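Local coordinates for protein acyl-CoA dehydrogenase (Mycobacterium thermoresistibile, PDB 3NF4) that binds flavin-adenine dinucleotide and, as an acyl-CoA dehydrogenase, probably oxidises acyl-CoA thioesters to their 2,3-enoyl forms, at residues T330-A335 against G372-Q377; T259-A264 against E358-E363; V79-L84 against G250-A255. One frame throughout, in Å; residues are numbered along the deposited sequence.

Contact 1: T330-A335 against G372-Q377. With FAD (flavin-adenine dinucleotide), chain C.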
loop_
_atom_site.group_PDB
_atom_site.type_symbol
_atom_site.label_atom_id
_atom_site.label_comp_id
_atom_site.label_asym_id
_atom_site.label_seq_id
_atom_site.Cartn_x
_atom_site.Cartn_y
_atom_site.Cartn_z
ATOM N N THR A 330 -4.124 8.196 10.744
ATOM C CA THR A 330 -2.878 7.415 10.880
ATOM C C THR A 330 -3.039 6.280 11.893
ATOM O O THR A 330 -2.770 5.115 11.584
ATOM C CB THR A 330 -1.746 8.399 11.325
ATOM O OG1 THR A 330 -1.414 9.239 10.208
ATOM C CG2 THR A 330 -0.485 7.690 11.830
ATOM N N ALA A 331 -3.506 6.610 13.089
ATOM C CA ALA A 331 -3.636 5.632 14.166
ATOM C C ALA A 331 -4.673 4.515 13.909
ATOM O O ALA A 331 -4.466 3.357 14.344
ATOM C CB ALA A 331 -3.925 6.345 15.482
ATOM N N THR A 332 -5.760 4.836 13.203
ATOM C CA THR A 332 -6.779 3.808 12.902
ATOM C C THR A 332 -6.410 2.967 11.686
ATOM O O THR A 332 -6.646 1.753 11.672
ATOM C CB THR A 332 -8.245 4.383 12.799
ATOM O OG1 THR A 332 -8.354 5.334 11.724
ATOM C CG2 THR A 332 -8.640 5.054 14.097
ATOM N N ASP A 333 -5.812 3.571 10.660
ATOM C CA ASP A 333 -5.232 2.742 9.577
ATOM C C ASP A 333 -4.178 1.739 10.172
ATOM O O ASP A 333 -4.131 0.573 9.784
ATOM C CB ASP A 333 -4.666 3.578 8.415
ATOM C CG ASP A 333 -5.773 4.051 7.389
ATOM O OD1 ASP A 333 -6.986 3.686 7.502
ATOM O OD2 ASP A 333 -5.425 4.820 6.438
ATOM N N ALA A 334 -3.374 2.181 11.138
ATOM C CA ALA A 334 -2.383 1.288 11.789
ATOM C C ALA A 334 -3.008 0.139 12.592
ATOM O O ALA A 334 -2.511 -0.991 12.519
ATOM C CB ALA A 334 -1.391 2.088 12.687
ATOM N N ALA A 335 -4.075 0.412 13.357
ATOM C CA ALA A 335 -4.740 -0.666 14.101
ATOM C C ALA A 335 -5.304 -1.745 13.156
ATOM O O ALA A 335 -5.149 -2.943 13.410
ATOM C CB ALA A 335 -5.834 -0.136 15.083
ATOM N N GLY A 372 -15.931 10.365 12.592
ATOM C CA GLY A 372 -15.595 10.867 11.263
ATOM C C GLY A 372 -14.812 9.779 10.547
ATOM O O GLY A 372 -13.690 9.465 10.968
ATOM N N THR A 373 -15.407 9.219 9.483
ATOM C CA THR A 373 -14.807 8.126 8.710
ATOM C C THR A 373 -13.468 8.603 8.180
ATOM O O THR A 373 -13.226 9.819 8.054
ATOM C CB THR A 373 -15.700 7.647 7.486
ATOM O OG1 THR A 373 -15.733 8.657 6.466
ATOM C CG2 THR A 373 -17.136 7.336 7.907
ATOM N N ASN A 374 -12.598 7.663 7.866
ATOM C CA ASN A 374 -11.329 8.026 7.227
ATOM C C ASN A 374 -11.409 8.720 5.835
ATOM O O ASN A 374 -10.451 9.390 5.425
ATOM C CB ASN A 374 -10.375 6.850 7.287
ATOM C CG ASN A 374 -9.947 6.556 8.727
ATOM O OD1 ASN A 374 -10.323 7.292 9.662
ATOM N ND2 ASN A 374 -9.145 5.520 8.914
ATOM N N GLN A 375 -12.568 8.642 5.155
ATOM C CA GLN A 375 -12.777 9.464 3.933
ATOM C C GLN A 375 -13.082 10.955 4.291
ATOM O O GLN A 375 -12.551 11.874 3.657
ATOM C CB GLN A 375 -13.847 8.883 3.009
ATOM C CG GLN A 375 -13.455 7.592 2.287
ATOM C CD GLN A 375 -13.339 6.369 3.223
ATOM O OE1 GLN A 375 -14.203 6.135 4.091
ATOM N NE2 GLN A 375 -12.244 5.598 3.058
ATOM N N ILE A 376 -13.907 11.181 5.307
ATOM C CA ILE A 376 -14.111 12.543 5.849
ATOM C C ILE A 376 -12.798 13.185 6.396
ATOM O O ILE A 376 -12.531 14.382 6.118
ATOM C CB ILE A 376 -15.318 12.574 6.882
ATOM C CG1 ILE A 376 -16.617 12.888 6.150
ATOM C CG2 ILE A 376 -15.166 13.624 7.969
ATOM C CD1 ILE A 376 -17.158 11.768 5.315
ATOM N N GLN A 377 -11.987 12.404 7.139
ATOM C CA GLN A 377 -10.641 12.883 7.581
ATOM C C GLN A 377 -9.795 13.415 6.418
ATOM O O GLN A 377 -9.293 14.520 6.491
ATOM C CB GLN A 377 -9.825 11.835 8.371
ATOM C CG GLN A 377 -10.432 11.297 9.689
ATOM C CD GLN A 377 -11.032 12.372 10.642
ATOM O OE1 GLN A 377 -10.641 13.544 10.631
ATOM N NE2 GLN A 377 -11.992 11.944 11.478
HETATM P PA FAD C . -22.578 7.531 5.866
HETATM O O1A FAD C . -22.507 9.000 6.181
HETATM O O2A FAD C . -23.860 7.011 5.274
HETATM O O5B FAD C . -21.386 7.163 4.843
HETATM C C5B FAD C . -21.303 5.945 4.105
HETATM C C4B FAD C . -20.037 5.961 3.236
HETATM O O4B FAD C . -20.002 7.091 2.339
HETATM C C3B FAD C . -18.779 6.037 4.093
HETATM O O3B FAD C . -17.791 5.170 3.539
HETATM C C2B FAD C . -18.308 7.476 3.953
HETATM O O2B FAD C . -16.889 7.611 4.190
HETATM C C1B FAD C . -18.804 7.860 2.546
HETATM N N9A FAD C . -19.037 9.325 2.512
HETATM C C8A FAD C . -20.011 10.007 3.182
HETATM N N7A FAD C . -19.868 11.328 2.935
HETATM C C5A FAD C . -18.808 11.471 2.105
HETATM C C6A FAD C . -18.196 12.570 1.508
HETATM N N6A FAD C . -18.672 13.816 1.748
HETATM N N1A FAD C . -17.116 12.379 0.691
HETATM C C2A FAD C . -16.634 11.142 0.457
HETATM N N3A FAD C . -17.206 10.072 1.035
HETATM C C4A FAD C . -18.282 10.209 1.850
HETATM N N1 FAD C . -22.612 8.945 16.768
HETATM C C2 FAD C . -22.788 9.866 17.765
HETATM O O2 FAD C . -23.163 11.038 17.498
HETATM N N3 FAD C . -22.558 9.530 19.061
HETATM C C4 FAD C . -22.146 8.280 19.400
HETATM O O4 FAD C . -21.950 8.012 20.613
HETATM C C4X FAD C . -21.951 7.319 18.390
HETATM N N5 FAD C . -21.552 6.057 18.705
HETATM C C5X FAD C . -21.400 5.138 17.716
HETATM C C6 FAD C . -20.996 3.841 18.039
HETATM C C7 FAD C . -20.831 2.876 17.045
HETATM C C7M FAD C . -20.393 1.485 17.440
HETATM C C8 FAD C . -21.077 3.232 15.714
HETATM C C8M FAD C . -20.931 2.276 14.557
HETATM C C9 FAD C . -21.475 4.528 15.399
HETATM C C9A FAD C . -21.642 5.495 16.378
HETATM N N10 FAD C . -22.029 6.753 16.040
HETATM C C10 FAD C . -22.204 7.670 17.041
HETATM C "C1'" FAD C . -22.292 7.124 14.615
HETATM C "C2'" FAD C . -21.025 7.259 13.728
HETATM O "O2'" FAD C . -20.297 8.448 14.096
HETATM C "C3'" FAD C . -21.351 7.176 12.208
HETATM O "O3'" FAD C . -21.805 5.842 11.936
HETATM C "C4'" FAD C . -20.213 7.493 11.211
HETATM O "O4'" FAD C . -19.524 8.708 11.556
HETATM C "C5'" FAD C . -20.595 7.566 9.709
HETATM O "O5'" FAD C . -21.949 7.948 9.362
HETATM P P FAD C . -22.940 6.899 8.614
HETATM O O1P FAD C . -22.931 5.593 9.389
HETATM O O2P FAD C . -24.275 7.538 8.343
HETATM O O3P FAD C . -22.185 6.677 7.193
#
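Asn374 reaches across to the helix of Thr332 and Asp333 and donates both N-H bonds of its amide nitrogen, one to each of these two side chains. Asn374 ND2 lies 2.9 Å from Thr332 OG1, with the acceptor in the amide plane and a nearly straight bond (165°). The second bond, 3.2 Å from Asn374 ND2 to Asp333 OD1, is more bent (137°) and meets the carboxylate from above its plane. An asparagine suits this place because one short amide can donate twice while its OD1 accepts from Lys328 NZ. Thr332 OG1 is wedged between its backbone N and carbonyl carbon (chi1 62°), close enough to bond Lys328 O as well, and Asp333 OD1 also accepts from Gln368 NE2.

The same short segment serves the cofactor. Thr373, the N-cap of its helix, receives a weak bond from Ile376 N and holds FAD O2B, 2.8 Å from its OG1, while Ile376 CD1 packs 3.6 Å from C5A of the adenine. Gln375 OE1 bonds O2B weakly and also accepts from Gln344 of the second subunit.

The N-terminal end of helix 374-383, with its N-cap, thus lies between the FAD ribose and helix 321-346, whose Ala331 packs against helices 247-274 and 289-315.

Contact 2: T259-A264 against E358-E363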
loop_
_atom_site.group_PDB
_atom_site.type_symbol
_atom_site.label_atom_id
_atom_site.label_comp_id
_atom_site.label_asym_id
_atom_site.label_seq_id
_atom_site.Cartn_x
_atom_site.Cartn_y
_atom_site.Cartn_z
ATOM N N THR A 259 -4.318 3.219 19.047
ATOM C CA THR A 259 -2.886 2.919 19.310
ATOM C C THR A 259 -2.743 1.806 20.377
ATOM O O THR A 259 -1.887 0.922 20.258
ATOM C CB THR A 259 -2.102 4.225 19.688
ATOM O OG1 THR A 259 -2.207 5.168 18.607
ATOM C CG2 THR A 259 -0.592 3.968 19.996
ATOM N N GLY A 260 -3.599 1.829 21.399
ATOM C CA GLY A 260 -3.477 0.865 22.517
ATOM C C GLY A 260 -4.004 -0.506 22.122
ATOM O O GLY A 260 -3.489 -1.515 22.581
ATOM N N LEU A 261 -5.037 -0.533 21.264
ATOM C CA LEU A 261 -5.510 -1.782 20.645
ATOM C C LEU A 261 -4.432 -2.399 19.732
ATOM O O LEU A 261 -4.192 -3.627 19.781
ATOM C CB LEU A 261 -6.797 -1.539 19.817
ATOM C CG LEU A 261 -7.389 -2.768 19.118
ATOM C CD1 LEU A 261 -7.757 -3.947 20.101
ATOM C CD2 LEU A 261 -8.583 -2.387 18.226
ATOM N N ALA A 262 -3.793 -1.567 18.897
ATOM C CA ALA A 262 -2.641 -2.057 18.121
ATOM C C ALA A 262 -1.487 -2.557 19.015
ATOM O O ALA A 262 -0.903 -3.588 18.728
ATOM C CB ALA A 262 -2.117 -0.989 17.149
ATOM N N GLN A 263 -1.152 -1.828 20.082
ATOM C CA GLN A 263 -0.080 -2.265 20.996
ATOM C C GLN A 263 -0.414 -3.619 21.652
ATOM O O GLN A 263 0.463 -4.482 21.776
ATOM C CB GLN A 263 0.217 -1.201 22.060
ATOM C CG GLN A 263 1.269 -1.578 23.126
ATOM C CD GLN A 263 2.701 -1.718 22.543
ATOM O OE1 GLN A 263 3.213 -0.840 21.827
ATOM N NE2 GLN A 263 3.337 -2.825 22.865
ATOM N N ALA A 264 -1.658 -3.798 22.085
ATOM C CA ALA A 264 -2.097 -5.097 22.637
ATOM C C ALA A 264 -1.910 -6.276 21.648
ATOM O O ALA A 264 -1.482 -7.347 22.023
ATOM C CB ALA A 264 -3.556 -5.013 23.066
ATOM N N GLU A 358 -8.159 -12.645 17.198
ATOM C CA GLU A 358 -9.320 -12.610 16.292
ATOM C C GLU A 358 -10.337 -11.571 16.763
ATOM O O GLU A 358 -10.965 -10.898 15.936
ATOM C CB GLU A 358 -9.954 -13.989 16.093
ATOM C CG GLU A 358 -10.696 -14.544 17.337
ATOM C CD GLU A 358 -12.128 -13.983 17.493
ATOM O OE1 GLU A 358 -12.654 -13.977 18.644
ATOM O OE2 GLU A 358 -12.693 -13.535 16.460
ATOM N N ARG A 359 -10.472 -11.406 18.084
ATOM C CA ARG A 359 -11.299 -10.321 18.621
ATOM C C ARG A 359 -10.715 -8.918 18.298
ATOM O O ARG A 359 -11.463 -7.992 17.932
ATOM C CB ARG A 359 -11.508 -10.502 20.134
ATOM C CG ARG A 359 -12.220 -9.318 20.818
ATOM C CD ARG A 359 -12.781 -9.648 22.259
ATOM N NE ARG A 359 -11.740 -10.013 23.244
ATOM C CZ ARG A 359 -11.018 -9.152 23.966
ATOM N NH1 ARG A 359 -11.170 -7.832 23.855
ATOM N NH2 ARG A 359 -10.124 -9.614 24.830
ATOM N N TYR A 360 -9.390 -8.763 18.442
ATOM C CA TYR A 360 -8.736 -7.451 18.223
ATOM C C TYR A 360 -8.954 -6.965 16.785
ATOM O O TYR A 360 -9.260 -5.792 16.573
ATOM C CB TYR A 360 -7.230 -7.466 18.598
ATOM C CG TYR A 360 -6.917 -7.637 20.106
ATOM C CD1 TYR A 360 -7.851 -7.289 21.094
ATOM C CD2 TYR A 360 -5.680 -8.129 20.532
ATOM C CE1 TYR A 360 -7.569 -7.450 22.454
ATOM C CE2 TYR A 360 -5.397 -8.293 21.858
ATOM C CZ TYR A 360 -6.342 -7.942 22.822
ATOM O OH TYR A 360 -6.026 -8.089 24.153
ATOM N N MET A 361 -8.826 -7.876 15.818
ATOM C CA MET A 361 -9.157 -7.622 14.420
ATOM C C MET A 361 -10.599 -7.156 14.152
ATOM O O MET A 361 -10.820 -6.294 13.319
ATOM C CB MET A 361 -8.829 -8.849 13.556
ATOM C CG MET A 361 -8.903 -8.555 12.086
ATOM S SD MET A 361 -8.378 -9.941 11.046
ATOM C CE MET A 361 -9.078 -9.446 9.467
ATOM N N ARG A 362 -11.568 -7.745 14.835
ATOM C CA ARG A 362 -12.971 -7.332 14.732
ATOM C C ARG A 362 -13.210 -5.942 15.388
ATOM O O ARG A 362 -13.985 -5.134 14.872
ATOM C CB ARG A 362 -13.923 -8.406 15.339
ATOM C CG ARG A 362 -13.910 -9.774 14.599
ATOM C CD ARG A 362 -14.962 -10.745 15.172
ATOM N NE ARG A 362 -14.544 -11.412 16.417
ATOM C CZ ARG A 362 -15.055 -11.181 17.631
ATOM N NH1 ARG A 362 -16.004 -10.269 17.819
ATOM N NH2 ARG A 362 -14.600 -11.851 18.691
ATOM N N GLU A 363 -12.515 -5.647 16.473
ATOM C CA GLU A 363 -12.628 -4.344 17.129
ATOM C C GLU A 363 -12.029 -3.191 16.322
ATOM O O GLU A 363 -12.518 -2.058 16.395
ATOM C CB GLU A 363 -11.996 -4.376 18.538
ATOM C CG GLU A 363 -12.877 -5.084 19.546
ATOM C CD GLU A 363 -12.193 -5.528 20.866
ATOM O OE1 GLU A 363 -11.022 -5.177 21.165
ATOM O OE2 GLU A 363 -12.874 -6.255 21.629
#
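Leu261 lays its CD1 methyl against the ring of Tyr360, 3.5 Å from CD1 of the tyrosine. The contact belongs to the helical C-terminal domain of the acyl-CoA dehydrogenase fold, where helices 247-274 and 357-367 run nearly antiparallel, at 158° between the two short segments. Their axes approach to 10.4 Å, a separation that leaves room for a branched side chain and an aromatic ring between the backbones.

With CG anti to the backbone N (chi1 180°), Leu261 sends its branch toward the other helix, although its CB points neither at it nor away. Its two methyls divide the work: CD1 takes the tyrosine ring and also lies 3.6 Å from Glu363 OE1, whereas CD2 settles near Tyr360 O and Glu363 CB. Leucine fits here because one forked end can fill both places. One turn further on, Ala264 places its small CB 4.0 Å from Tyr360 CE2. Tyrosine suits its place because the flat ring is long enough to meet Leu261 at CD1 and Ala264 at CE2 and CZ in one span. Both apolar groups approach the ring obliquely.

Glu363 meets Leu261 with its aliphatic CB as well as its carboxylate, and an ion pair within its own helix steadies the charged end. Arg359, which also pairs with Asp40, is one turn earlier. Behind this face, Arg362 grips Glu358 side-on with NE and NH2, one nitrogen to each oxygen, and Met361 packs on Met336 of its own chain, in helix 321-346, and on Met336 of the second subunit. The bond from Arg359 NH1 to Glu363 OE2 is 3.2 Å long, at the edge of the guanidinium and on the syn side of the carboxylate.

Contact 3: V79-L84 against G250-A255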
loop_
_atom_site.group_PDB
_atom_site.type_symbol
_atom_site.label_atom_id
_atom_site.label_comp_id
_atom_site.label_asym_id
_atom_site.label_seq_id
_atom_site.Cartn_x
_atom_site.Cartn_y
_atom_site.Cartn_z
ATOM N N VAL A 79 -0.557 13.659 29.093
ATOM C CA VAL A 79 -0.705 12.626 30.124
ATOM C C VAL A 79 -2.065 11.917 30.016
ATOM O O VAL A 79 -2.123 10.676 30.010
ATOM C CB VAL A 79 -0.473 13.167 31.597
ATOM C CG1 VAL A 79 -0.599 12.060 32.608
ATOM C CG2 VAL A 79 0.875 13.796 31.741
ATOM N N TYR A 80 -3.154 12.683 29.915
ATOM C CA TYR A 80 -4.485 12.070 29.774
ATOM C C TYR A 80 -4.554 11.005 28.661
ATOM O O TYR A 80 -5.015 9.886 28.909
ATOM C CB TYR A 80 -5.579 13.137 29.588
ATOM C CG TYR A 80 -6.885 12.618 29.042
ATOM C CD1 TYR A 80 -7.593 11.624 29.711
ATOM C CD2 TYR A 80 -7.428 13.133 27.857
ATOM C CE1 TYR A 80 -8.815 11.145 29.214
ATOM C CE2 TYR A 80 -8.636 12.661 27.347
ATOM C CZ TYR A 80 -9.331 11.675 28.045
ATOM O OH TYR A 80 -10.527 11.192 27.580
ATOM N N LEU A 81 -4.070 11.340 27.461
ATOM C CA LEU A 81 -4.178 10.442 26.309
ATOM C C LEU A 81 -3.429 9.121 26.473
ATOM O O LEU A 81 -3.893 8.075 25.962
ATOM C CB LEU A 81 -3.745 11.139 25.010
ATOM C CG LEU A 81 -4.657 12.268 24.510
ATOM C CD1 LEU A 81 -4.098 12.958 23.278
ATOM C CD2 LEU A 81 -6.086 11.750 24.258
ATOM N N GLN A 82 -2.291 9.169 27.187
ATOM C CA GLN A 82 -1.456 7.979 27.424
ATOM C C GLN A 82 -2.062 7.060 28.521
ATOM O O GLN A 82 -1.823 5.839 28.536
ATOM C CB GLN A 82 0.031 8.367 27.708
ATOM C CG GLN A 82 0.764 9.105 26.553
ATOM C CD GLN A 82 2.298 9.230 26.722
ATOM O OE1 GLN A 82 3.041 8.237 26.670
ATOM N NE2 GLN A 82 2.772 10.457 26.878
ATOM N N VAL A 83 -2.853 7.637 29.432
ATOM C CA VAL A 83 -3.650 6.832 30.375
ATOM C C VAL A 83 -4.766 6.080 29.629
ATOM O O VAL A 83 -5.021 4.883 29.868
ATOM C CB VAL A 83 -4.301 7.691 31.483
ATOM C CG1 VAL A 83 -5.351 6.867 32.249
ATOM C CG2 VAL A 83 -3.247 8.267 32.426
ATOM N N LEU A 84 -5.430 6.807 28.734
ATOM C CA LEU A 84 -6.426 6.240 27.831
ATOM C C LEU A 84 -5.824 5.094 26.994
ATOM O O LEU A 84 -6.456 4.054 26.801
ATOM C CB LEU A 84 -6.989 7.348 26.940
ATOM C CG LEU A 84 -8.367 7.124 26.300
ATOM C CD1 LEU A 84 -9.440 6.759 27.374
ATOM C CD2 LEU A 84 -8.799 8.338 25.481
ATOM N N GLY A 250 -12.290 14.899 20.273
ATOM C CA GLY A 250 -12.757 13.538 20.066
ATOM C C GLY A 250 -11.854 12.731 19.139
ATOM O O GLY A 250 -11.616 11.531 19.367
ATOM N N ARG A 251 -11.354 13.382 18.097
ATOM C CA ARG A 251 -10.491 12.707 17.150
ATOM C C ARG A 251 -9.175 12.227 17.825
ATOM O O ARG A 251 -8.725 11.133 17.532
ATOM C CB ARG A 251 -10.268 13.568 15.884
ATOM C CG ARG A 251 -11.552 13.815 15.067
ATOM C CD ARG A 251 -11.423 14.974 14.031
ATOM N NE ARG A 251 -12.538 14.946 13.066
ATOM C CZ ARG A 251 -12.907 15.946 12.246
ATOM N NH1 ARG A 251 -12.259 17.098 12.235
ATOM N NH2 ARG A 251 -13.948 15.784 11.421
ATOM N N LEU A 252 -8.614 12.994 18.774
ATOM C CA LEU A 252 -7.431 12.556 19.588
ATOM C C LEU A 252 -7.695 11.423 20.576
ATOM O O LEU A 252 -6.880 10.497 20.687
ATOM C CB LEU A 252 -6.795 13.710 20.378
ATOM C CG LEU A 252 -6.153 14.856 19.633
ATOM C CD1 LEU A 252 -5.617 15.853 20.636
ATOM C CD2 LEU A 252 -5.026 14.358 18.695
ATOM N N GLY A 253 -8.798 11.518 21.323
ATOM C CA GLY A 253 -9.290 10.378 22.106
ATOM C C GLY A 253 -9.187 9.050 21.348
ATOM O O GLY A 253 -8.486 8.136 21.783
ATOM N N ILE A 254 -9.851 8.955 20.195
ATOM C CA ILE A 254 -9.884 7.729 19.394
ATOM C C ILE A 254 -8.517 7.317 18.798
ATOM O O ILE A 254 -8.229 6.109 18.695
ATOM C CB ILE A 254 -10.961 7.830 18.274
ATOM C CG1 ILE A 254 -12.355 7.909 18.904
ATOM C CG2 ILE A 254 -10.855 6.670 17.271
ATOM C CD1 ILE A 254 -12.711 6.823 19.936
ATOM N N ALA A 255 -7.695 8.302 18.413
ATOM C CA ALA A 255 -6.308 8.026 18.028
ATOM C C ALA A 255 -5.592 7.289 19.149
ATOM O O ALA A 255 -4.897 6.326 18.886
ATOM C CB ALA A 255 -5.568 9.300 17.669
#
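Leu81 and Leu252 meet with their side chains at about a right angle, the CD1 methyl of Leu81 lying 4.0 Å from Leu252 CB. This is helix-to-helix packing between the helical N-terminal and C-terminal domains of the acyl-CoA dehydrogenase fold. Helix 77-88 and helix 247-274 run in broadly the same direction, with 43° between the short segments and a closest axial approach of 9.6 Å.

The two leucines share a first torsion, each with CG anti to its carbonyl carbon and beside its backbone N, and both CB atoms point toward the other helix. Leu81 also touches the backbone of that helix: while CD1 meets the side chain of Leu252, CD2 reaches the peptide that follows, 3.9 Å from Leu252 O and close to Gly253 N. A leucine suits this position because its fork touches a side chain and a main chain at once.

Leu84, one turn along, is turned differently. Its CG is anti to the backbone N (chi1 -158°), and its CD2 reaches Gly253 near CA. Gly253 has no side chain and meets both leucines with main-chain atoms alone, which is consistent with the close approach of the backbones; Leu81 and Gly253 have the nearest CA atoms of the two segments, 6.6 Å apart.

The four touching residues are buried, and the side chains that touch are aliphatic, so van der Waals contact, partly with main-chain atoms, and probably the exclusion of water hold the helices together. Helix 289-315 adjoins both partners, Tyr307 packing on Leu81 and Ala310 on Leu252, while helix 321-346 brings Ala324 against Leu252. Leu84 CD2 lies 3.7 Å from Gly253 O.

The three contacts have centres about 15 to 16 Å apart. Helix 247-274 enters contacts 2 and 3 directly, and touches contact 1 through packing of Ala331 on Ala255 and Thr259, of Ala335 on Ala262 and of Gln377 on Arg251. Along the chain contact 3 closes first, joining the N-terminal domain to the C-terminal one across the intervening strand-rich region. Contacts 1 and 2 then alternate, their segments coming in the order 259-264, 330-335, 358-363, 372-377, all within the C-terminal domain. Contacts 1 and 2 also touch the second subunit, whereas contact 3 stays within one chain. One long helix thus runs from the domain junction alongside the helices that carry the FAD-binding end and the subunit contacts.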